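Local coordinates for protein sortase (Actinomyces oris, PDB 5UTT) that probably acts as a class E cysteine transpeptidase that joins sorted proteins to the cell surface, here as its sortase domain, at residues V34-Y38 and S182-D186; V40-P46 and G86-R91; T105-V111 and F169-R175. All coordinates share one frame; numbering follows the deposited sequence.

Contact 1 of 3, residues V34-Y38 and S182-D186; sequences VPKWY and SVLND
Tyr38 reaches from the end of a short 3-10 turn to the chain segment Ser182-Asp186, and nearly the whole contact can be told along its side chain. From CB the ring swings out with CG anti to its own carbonyl carbon (chi1 -81°). CG and CD2 lie under the Leu184 methyl CD1, which sits 3.9 Å from the ring centroid, a CH-pi contact over the face. Farther along, CE2 meets the carbonyl oxygen of Ser182 at the ring edge, near the plane. The side chains of Tyr38 and Leu184 run antiparallel alongside one another, and the tyrosine hydroxyl lies at the backbone of Leu184. There OH accepts from Leu184 N at 3.1 Å, in a nearly straight bond (167°). A water 2.6 Å from Tyr38 OH donates in turn to Asn185 O, 2.7 Å from the water, so Tyr38 OH is tied to two consecutive residues of Ser182-Asp186, directly to Leu184 and through the water to Asn185.

Apart from the tyrosine, Pro35 CG packs against Ser182 OG at 3.5 Å; that hydroxyl is hydrogen-bonded to Glu100. The turn itself is closed by Trp37 N bonding to Val34 O. Both segments also lean on strand 100-104, where Pro35, Ser182 and Val183 all touch Ile102. This is a surface contact that fastens the tail following the last strand, 161-174, to the loop after strand 28-33 of the sortase beta-barrel.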
# COMPACT_ATOMS: atom_id res chain seq x y z
N VAL A 34 -3.44 0.18 -8.08
CA VAL A 34 -2.11 -0.05 -8.65
C VAL A 34 -2.29 -0.17 -10.17
O VAL A 34 -2.86 -1.16 -10.65
CB VAL A 34 -1.46 -1.29 -8.04
CG1 VAL A 34 -0.10 -1.55 -8.70
CG2 VAL A 34 -1.36 -1.18 -6.51
N PRO A 35 -1.78 0.79 -10.95
CA PRO A 35 -2.03 0.73 -12.41
C PRO A 35 -1.60 -0.54 -13.14
O PRO A 35 -2.25 -0.98 -14.09
CB PRO A 35 -1.27 1.95 -12.90
CG PRO A 35 -1.38 2.91 -11.78
CD PRO A 35 -1.14 2.07 -10.56
N LYS A 36 -0.54 -1.20 -12.67
CA LYS A 36 -0.17 -2.51 -13.24
C LYS A 36 -1.12 -3.67 -12.95
O LYS A 36 -0.88 -4.80 -13.42
CB LYS A 36 1.21 -2.89 -12.78
CG LYS A 36 2.27 -2.12 -13.56
CD LYS A 36 3.54 -2.90 -13.55
CE LYS A 36 4.50 -2.47 -14.64
NZ LYS A 36 5.83 -3.01 -14.27
N TRP A 37 -2.11 -3.44 -12.13
CA TRP A 37 -3.08 -4.46 -11.78
C TRP A 37 -4.40 -4.25 -12.51
O TRP A 37 -5.34 -5.09 -12.35
CB TRP A 37 -3.31 -4.54 -10.25
CG TRP A 37 -2.11 -5.01 -9.47
CD1 TRP A 37 -0.95 -5.55 -9.98
CD2 TRP A 37 -1.94 -5.00 -8.05
NE1 TRP A 37 -0.09 -5.84 -9.00
CE2 TRP A 37 -0.64 -5.51 -7.79
CE3 TRP A 37 -2.74 -4.59 -6.96
CZ2 TRP A 37 -0.14 -5.65 -6.50
CZ3 TRP A 37 -2.21 -4.72 -5.69
CH2 TRP A 37 -0.92 -5.24 -5.48
N TYR A 38 -4.49 -3.22 -13.36
CA TYR A 38 -5.64 -3.07 -14.24
C TYR A 38 -5.69 -4.33 -15.12
O TYR A 38 -4.70 -4.71 -15.73
CB TYR A 38 -5.61 -1.82 -15.07
CG TYR A 38 -6.06 -0.58 -14.34
CD1 TYR A 38 -7.30 -0.52 -13.70
CD2 TYR A 38 -5.26 0.56 -14.31
CE1 TYR A 38 -7.73 0.62 -13.05
CE2 TYR A 38 -5.67 1.71 -13.67
CZ TYR A 38 -6.90 1.75 -13.06
OH TYR A 38 -7.27 2.91 -12.45
N SER A 182 -2.79 7.95 -14.80
CA SER A 182 -2.84 6.48 -14.85
C SER A 182 -4.20 5.91 -14.41
O SER A 182 -4.51 4.75 -14.70
CB SER A 182 -1.78 5.87 -13.95
OG SER A 182 -1.93 6.30 -12.60
N VAL A 183 -4.95 6.70 -13.64
CA VAL A 183 -6.22 6.20 -13.11
C VAL A 183 -7.18 6.18 -14.30
O VAL A 183 -7.43 7.20 -14.91
CB VAL A 183 -6.70 7.07 -11.93
CG1 VAL A 183 -8.19 6.83 -11.64
CG2 VAL A 183 -5.84 6.78 -10.70
N LEU A 184 -7.72 5.00 -14.63
CA LEU A 184 -8.52 4.83 -15.84
C LEU A 184 -10.01 5.10 -15.64
O LEU A 184 -10.70 5.39 -16.61
CB LEU A 184 -8.39 3.41 -16.40
CG LEU A 184 -7.01 2.98 -16.89
CD1 LEU A 184 -7.09 1.54 -17.38
CD2 LEU A 184 -6.47 3.93 -17.95
N ASN A 185 -10.47 4.92 -14.42
CA ASN A 185 -11.82 5.27 -14.02
C ASN A 185 -11.83 5.47 -12.53
O ASN A 185 -10.88 5.08 -11.84
CB ASN A 185 -12.79 4.14 -14.37
CG ASN A 185 -12.43 2.82 -13.69
OD1 ASN A 185 -12.95 2.48 -12.64
ND2 ASN A 185 -11.51 2.11 -14.27
N ASP A 186 -12.93 6.04 -12.02
CA ASP A 186 -13.02 6.33 -10.61
C ASP A 186 -13.09 5.00 -9.87
O ASP A 186 -13.98 4.20 -10.15
CB ASP A 186 -14.26 7.18 -10.29
CG ASP A 186 -14.11 8.01 -9.03
OD1 ASP A 186 -13.38 7.58 -8.11
OD2 ASP A 186 -14.74 9.08 -8.95
O HOH W 1 -9.43 2.98 -10.94

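Contact 2 of 3, residues V40-P46 and G86-R91; sequences VTNNNMP and GNSFRR
Loop 86-91 of the sortase domain is joined here to the chain entering strand 45-49 through a buried asparagine, Asn87, whose amide is held by the backbone and side chain of Asn44. Its OD1 accepts from Asn44 N at 3.2 Å, with the donor tilted out of the carbonyl plane. Its ND2 gives a straight bond (171°) to Asn44 OD1, also 3.2 Å away, and that acceptor lies in the plane of the Asn87 amide. The two amide planes are turned 52° against each other, and the pair of bonds fixes the rotation of the Asn87 group. A water lies between Asn87 OD1, to which it can donate, and Thr41 OG1, 2.6 Å from the water.

Next to this, Asn42 N bonds to Gly86 O at 3.0 Å, while Thr41 CB rests on the same oxygen. Gly86 adopts a backbone conformation in which a side chain would collide with the preceding carbonyl oxygen.

The apolar side belongs to Met45. With CG anti to the backbone N (chi1 -172°) and the chain extended beyond it, CB and CG run along Asn87 CB, and SD comes to 3.6 Å from Phe89 CE1, an oblique Met-aromatic contact. Val40 and Arg91 cross at about a right angle, with Val40 CG1 3.6 Å from Arg91 CG; the arginine's guanidinium turns instead to Asp93 and Glu156. Ser88 OG accepts from Arg90 N, an ST turn in the loop that packs against the start of strand 45-49 of the sortase beta-barrel.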
# COMPACT_ATOMS: atom_id res chain seq x y z
N VAL A 40 -6.02 -7.32 -13.98
CA VAL A 40 -5.65 -8.41 -13.09
C VAL A 40 -6.72 -8.56 -12.02
O VAL A 40 -7.37 -9.62 -11.91
CB VAL A 40 -4.27 -8.16 -12.45
CG1 VAL A 40 -3.90 -9.30 -11.50
CG2 VAL A 40 -3.22 -7.93 -13.53
N THR A 41 -6.95 -7.50 -11.25
CA THR A 41 -7.97 -7.47 -10.21
C THR A 41 -8.97 -6.36 -10.52
O THR A 41 -8.78 -5.65 -11.48
CB THR A 41 -7.35 -7.26 -8.82
OG1 THR A 41 -6.89 -5.92 -8.69
CG2 THR A 41 -6.15 -8.16 -8.58
N ASN A 42 -10.02 -6.21 -9.71
CA ASN A 42 -10.93 -5.08 -9.86
C ASN A 42 -10.18 -3.77 -9.60
O ASN A 42 -10.68 -2.70 -9.97
CB ASN A 42 -12.07 -5.16 -8.86
CG ASN A 42 -12.88 -6.44 -9.02
OD1 ASN A 42 -12.66 -7.21 -9.94
ND2 ASN A 42 -13.81 -6.67 -8.11
N ASN A 43 -9.05 -3.88 -8.91
CA ASN A 43 -8.14 -2.74 -8.69
C ASN A 43 -8.81 -1.58 -7.94
O ASN A 43 -8.61 -0.39 -8.25
CB ASN A 43 -7.52 -2.30 -10.01
CG ASN A 43 -6.15 -1.66 -9.83
OD1 ASN A 43 -5.52 -1.81 -8.78
ND2 ASN A 43 -5.65 -1.01 -10.87
N ASN A 44 -9.55 -1.92 -6.90
CA ASN A 44 -10.17 -0.89 -6.09
C ASN A 44 -10.27 -1.37 -4.66
O ASN A 44 -11.30 -1.28 -4.01
CB ASN A 44 -11.53 -0.45 -6.66
CG ASN A 44 -12.57 -1.54 -6.65
OD1 ASN A 44 -12.28 -2.72 -6.59
ND2 ASN A 44 -13.83 -1.12 -6.65
N MET A 45 -9.12 -1.87 -4.20
CA MET A 45 -9.06 -2.59 -2.98
C MET A 45 -9.19 -1.68 -1.80
O MET A 45 -8.37 -0.73 -1.65
CB MET A 45 -7.72 -3.35 -2.96
CG MET A 45 -7.56 -4.32 -1.82
SD MET A 45 -6.08 -5.32 -2.05
CE MET A 45 -6.20 -6.54 -0.74
N PRO A 46 -10.17 -1.91 -0.93
CA PRO A 46 -10.26 -1.04 0.27
C PRO A 46 -9.07 -1.27 1.18
O PRO A 46 -8.54 -2.39 1.24
CB PRO A 46 -11.56 -1.50 0.97
CG PRO A 46 -12.18 -2.45 0.01
CD PRO A 46 -11.16 -3.00 -0.88
N GLY A 86 -11.30 -10.99 -6.36
CA GLY A 86 -11.79 -9.67 -6.63
C GLY A 86 -10.63 -8.71 -6.44
O GLY A 86 -10.21 -8.07 -7.40
N ASN A 87 -10.08 -8.68 -5.23
CA ASN A 87 -8.94 -7.80 -4.90
C ASN A 87 -7.97 -8.58 -4.04
O ASN A 87 -8.38 -9.22 -3.08
CB ASN A 87 -9.38 -6.56 -4.14
CG ASN A 87 -9.97 -5.49 -5.03
OD1 ASN A 87 -9.31 -5.02 -5.99
ND2 ASN A 87 -11.17 -5.02 -4.69
N SER A 88 -6.69 -8.47 -4.34
CA SER A 88 -5.65 -9.18 -3.63
C SER A 88 -4.28 -8.63 -4.00
O SER A 88 -4.19 -7.86 -4.94
CB SER A 88 -5.62 -10.62 -4.03
OG SER A 88 -5.14 -10.74 -5.37
N PHE A 89 -3.22 -9.12 -3.37
CA PHE A 89 -1.82 -8.72 -3.77
C PHE A 89 -1.22 -9.85 -4.65
O PHE A 89 -0.00 -10.13 -4.67
CB PHE A 89 -0.95 -8.45 -2.53
CG PHE A 89 -1.27 -7.18 -1.76
CD1 PHE A 89 -2.32 -6.35 -2.12
CD2 PHE A 89 -0.50 -6.81 -0.68
CE1 PHE A 89 -2.57 -5.17 -1.45
CE2 PHE A 89 -0.75 -5.63 0.01
CZ PHE A 89 -1.80 -4.84 -0.35
N ARG A 90 -2.08 -10.58 -5.36
CA ARG A 90 -1.63 -11.72 -6.13
C ARG A 90 -0.42 -11.42 -6.99
O ARG A 90 0.51 -12.25 -7.09
CB ARG A 90 -2.75 -12.19 -7.05
CG ARG A 90 -2.42 -13.44 -7.83
CD ARG A 90 -3.57 -13.72 -8.78
NE ARG A 90 -3.46 -15.02 -9.37
CZ ARG A 90 -4.27 -15.48 -10.32
NH1 ARG A 90 -5.26 -14.71 -10.79
NH2 ARG A 90 -4.09 -16.70 -10.80
N ARG A 91 -0.45 -10.27 -7.65
CA ARG A 91 0.51 -9.97 -8.69
C ARG A 91 1.42 -8.89 -8.18
O ARG A 91 1.86 -8.06 -8.94
CB ARG A 91 -0.14 -9.66 -10.04
CG ARG A 91 -0.71 -10.89 -10.73
CD ARG A 91 0.38 -11.63 -11.51
NE ARG A 91 1.33 -12.38 -10.67
CZ ARG A 91 1.12 -13.59 -10.17
NH1 ARG A 91 -0.04 -14.25 -10.39
NH2 ARG A 91 2.07 -14.17 -9.45
O HOH W 2 -6.51 -5.56 -6.12

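Contact 3 of 3, residues T105-V111 and F169-R175; sequences TAKTWYV and FAYWMDR
Arg175 makes two bonds to the turn Thr105-Lys107 just beyond the ladder. Its backbone N bonds to Lys107 O at 2.8 Å and almost perfectly straight (177°), and its NH1 reaches Thr105 O, also at 2.8 Å, from above the carbonyl plane. CG is anti to the backbone N (chi1 -175°) and the chain stays extended to NE, which carries the guanidinium alongside the turn to Thr105; there Arg175 also forms a salt bridge with the C-terminal carboxylate of Asn190.

From there the antiparallel ladder takes over. Trp109 and Met173 form a hydrogen-bonded pair, with Trp109 N giving to Met173 O at 2.8 Å and Met173 N giving back to Trp109 O. Val111 N bonds to Tyr171 O, while Val111 O accepts twice, from Tyr171 N and, at 2.7 Å, from Ala170 N. Ala170 and Tyr171 thus both face Val111 in a classic beta bulge. Between the hydrogen-bonded pairs, Trp172 CA approaches Trp109 O.

Side chains then cover both faces. On the face with Trp109 and Met173, Val111 CB sits 3.8 Å from the Tyr171 ring centroid, over the face, in a CH-pi contact; over that same face, CG1 nears CE2 and CG2 nears CE1. Trp109 NE1 lies 3.5 Å from Arg175 CG, the ring and guanidinium planes 56° apart, and a water lies between NE1 and Arg175 O. On the other face Thr108 CG2 packs on Trp172 CE3 at 3.8 Å. At the end of the pair, Phe169 CE1 meets the edge of the Tyr110 ring, near its plane. Tyr110 OH and Trp172 NE1 bond to the N-terminal segment at Pro18 and Asp15. The whole is an antiparallel pairing of strands 108-120 and 161-174 with a classic bulge, within the sortase beta-barrel.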
# COMPACT_ATOMS: atom_id res chain seq x y z
N THR A 105 -8.12 8.62 -0.94
CA THR A 105 -8.95 8.88 0.24
C THR A 105 -10.08 9.81 -0.16
O THR A 105 -10.15 10.24 -1.33
CB THR A 105 -8.10 9.51 1.36
OG1 THR A 105 -7.65 10.82 0.99
CG2 THR A 105 -6.92 8.59 1.70
N ALA A 106 -10.96 10.13 0.77
CA ALA A 106 -12.10 10.97 0.46
C ALA A 106 -11.71 12.34 -0.13
O ALA A 106 -12.42 12.91 -0.96
CB ALA A 106 -12.96 11.16 1.68
N LYS A 107 -10.59 12.87 0.33
CA LYS A 107 -10.14 14.21 -0.07
C LYS A 107 -8.92 14.25 -1.01
O LYS A 107 -8.65 15.26 -1.70
CB LYS A 107 -9.85 14.99 1.22
CG LYS A 107 -11.07 15.10 2.13
CD LYS A 107 -10.88 15.93 3.41
CE LYS A 107 -12.10 15.77 4.31
NZ LYS A 107 -11.93 16.26 5.70
N THR A 108 -8.17 13.16 -1.06
CA THR A 108 -6.80 13.19 -1.55
C THR A 108 -6.36 11.99 -2.37
O THR A 108 -6.77 10.90 -2.07
CB THR A 108 -5.81 13.39 -0.37
OG1 THR A 108 -6.22 14.54 0.40
CG2 THR A 108 -4.34 13.57 -0.88
N TRP A 109 -5.59 12.21 -3.43
CA TRP A 109 -4.87 11.13 -4.10
C TRP A 109 -3.44 11.15 -3.61
O TRP A 109 -2.76 12.19 -3.76
CB TRP A 109 -4.86 11.32 -5.61
CG TRP A 109 -6.18 11.18 -6.27
CD1 TRP A 109 -7.04 12.18 -6.62
CD2 TRP A 109 -6.80 9.95 -6.72
NE1 TRP A 109 -8.17 11.67 -7.22
CE2 TRP A 109 -8.04 10.30 -7.31
CE3 TRP A 109 -6.43 8.61 -6.68
CZ2 TRP A 109 -8.90 9.33 -7.86
CZ3 TRP A 109 -7.27 7.67 -7.23
CH2 TRP A 109 -8.48 8.04 -7.82
N TYR A 110 -2.96 10.04 -3.04
CA TYR A 110 -1.55 9.92 -2.70
C TYR A 110 -0.86 9.01 -3.69
O TYR A 110 -1.24 7.83 -3.84
CB TYR A 110 -1.38 9.34 -1.32
CG TYR A 110 -1.98 10.13 -0.19
CD1 TYR A 110 -3.30 9.95 0.20
CD2 TYR A 110 -1.21 11.01 0.56
CE1 TYR A 110 -3.84 10.63 1.25
CE2 TYR A 110 -1.76 11.71 1.61
CZ TYR A 110 -3.06 11.51 1.97
OH TYR A 110 -3.60 12.21 3.00
N VAL A 111 0.17 9.55 -4.35
CA VAL A 111 0.89 8.77 -5.34
C VAL A 111 2.34 8.51 -4.90
O VAL A 111 3.16 9.46 -4.68
CB VAL A 111 0.85 9.38 -6.77
CG1 VAL A 111 1.70 8.54 -7.71
CG2 VAL A 111 -0.55 9.59 -7.33
N PHE A 169 6.94 8.46 -1.58
CA PHE A 169 5.96 9.46 -1.97
C PHE A 169 6.45 10.31 -3.13
O PHE A 169 7.62 10.77 -3.10
CB PHE A 169 5.59 10.31 -0.75
CG PHE A 169 4.53 11.35 -1.03
CD1 PHE A 169 3.19 11.00 -1.18
CD2 PHE A 169 4.88 12.66 -1.15
CE1 PHE A 169 2.23 11.96 -1.46
CE2 PHE A 169 3.94 13.62 -1.41
CZ PHE A 169 2.62 13.27 -1.58
N ALA A 170 5.60 10.51 -4.15
CA ALA A 170 5.95 11.28 -5.33
C ALA A 170 5.18 12.59 -5.39
O ALA A 170 5.79 13.66 -5.41
CB ALA A 170 5.71 10.48 -6.60
N TYR A 171 3.86 12.52 -5.38
CA TYR A 171 3.04 13.73 -5.36
C TYR A 171 1.67 13.41 -4.82
O TYR A 171 1.33 12.23 -4.62
CB TYR A 171 2.92 14.32 -6.77
CG TYR A 171 2.24 13.43 -7.77
CD1 TYR A 171 0.85 13.47 -7.92
CD2 TYR A 171 2.96 12.55 -8.56
CE1 TYR A 171 0.22 12.68 -8.84
CE2 TYR A 171 2.33 11.74 -9.49
CZ TYR A 171 0.95 11.82 -9.61
OH TYR A 171 0.29 11.03 -10.50
N TRP A 172 0.88 14.45 -4.58
CA TRP A 172 -0.51 14.26 -4.20
C TRP A 172 -1.42 15.17 -5.00
O TRP A 172 -0.98 16.10 -5.65
CB TRP A 172 -0.72 14.48 -2.71
CG TRP A 172 -0.41 15.92 -2.19
CD1 TRP A 172 0.83 16.48 -2.00
CD2 TRP A 172 -1.36 16.92 -1.80
NE1 TRP A 172 0.69 17.76 -1.49
CE2 TRP A 172 -0.64 18.06 -1.38
CE3 TRP A 172 -2.76 16.96 -1.75
CZ2 TRP A 172 -1.27 19.21 -0.92
CZ3 TRP A 172 -3.39 18.11 -1.32
CH2 TRP A 172 -2.64 19.22 -0.90
N MET A 173 -2.71 14.88 -4.96
CA MET A 173 -3.69 15.73 -5.62
C MET A 173 -4.91 15.88 -4.75
O MET A 173 -5.30 14.92 -4.06
CB MET A 173 -4.09 15.16 -6.98
CG MET A 173 -2.94 14.93 -7.94
SD MET A 173 -3.47 14.28 -9.55
CE MET A 173 -4.37 15.70 -10.16
N ASP A 174 -5.54 17.05 -4.79
CA ASP A 174 -6.87 17.23 -4.21
C ASP A 174 -7.86 16.48 -5.10
O ASP A 174 -7.91 16.73 -6.29
CB ASP A 174 -7.23 18.73 -4.20
CG ASP A 174 -8.43 19.05 -3.35
OD1 ASP A 174 -9.40 18.25 -3.33
OD2 ASP A 174 -8.42 20.13 -2.70
N ARG A 175 -8.62 15.55 -4.53
CA ARG A 175 -9.50 14.69 -5.33
C ARG A 175 -10.66 15.46 -5.99
O ARG A 175 -11.23 15.00 -6.99
CB ARG A 175 -10.04 13.57 -4.44
CG ARG A 175 -10.88 12.51 -5.15
CD ARG A 175 -11.40 11.50 -4.15
NE ARG A 175 -12.03 10.35 -4.80
CZ ARG A 175 -12.34 9.21 -4.20
NH1 ARG A 175 -12.11 9.03 -2.90
NH2 ARG A 175 -12.91 8.23 -4.89
O HOH W 3 -10.57 12.89 -8.54

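Contact 1 lies at the surface, whereas contacts 2 and 3 are partly buried. Contact 3 is the one built on paired strands, so backbone bonds dominate it; contacts 1 and 2 are centred on a tyrosine hydroxyl and an asparagine amide, and contact 2 adds a backbone bond and the packing of Met45 at the start of strand 45-49. All three hold a water. Contacts 1 and 2 share the chain after strand 28-33 and touch directly, through Val34 O with Asn43 ND2 and Trp37 NE1 with Arg91 O. Contact 1 meets contact 3 where Val183 packs on Trp109. Contacts 2 and 3 do not touch, their nearest atoms about 8 Å apart, yet both reach the same sheet.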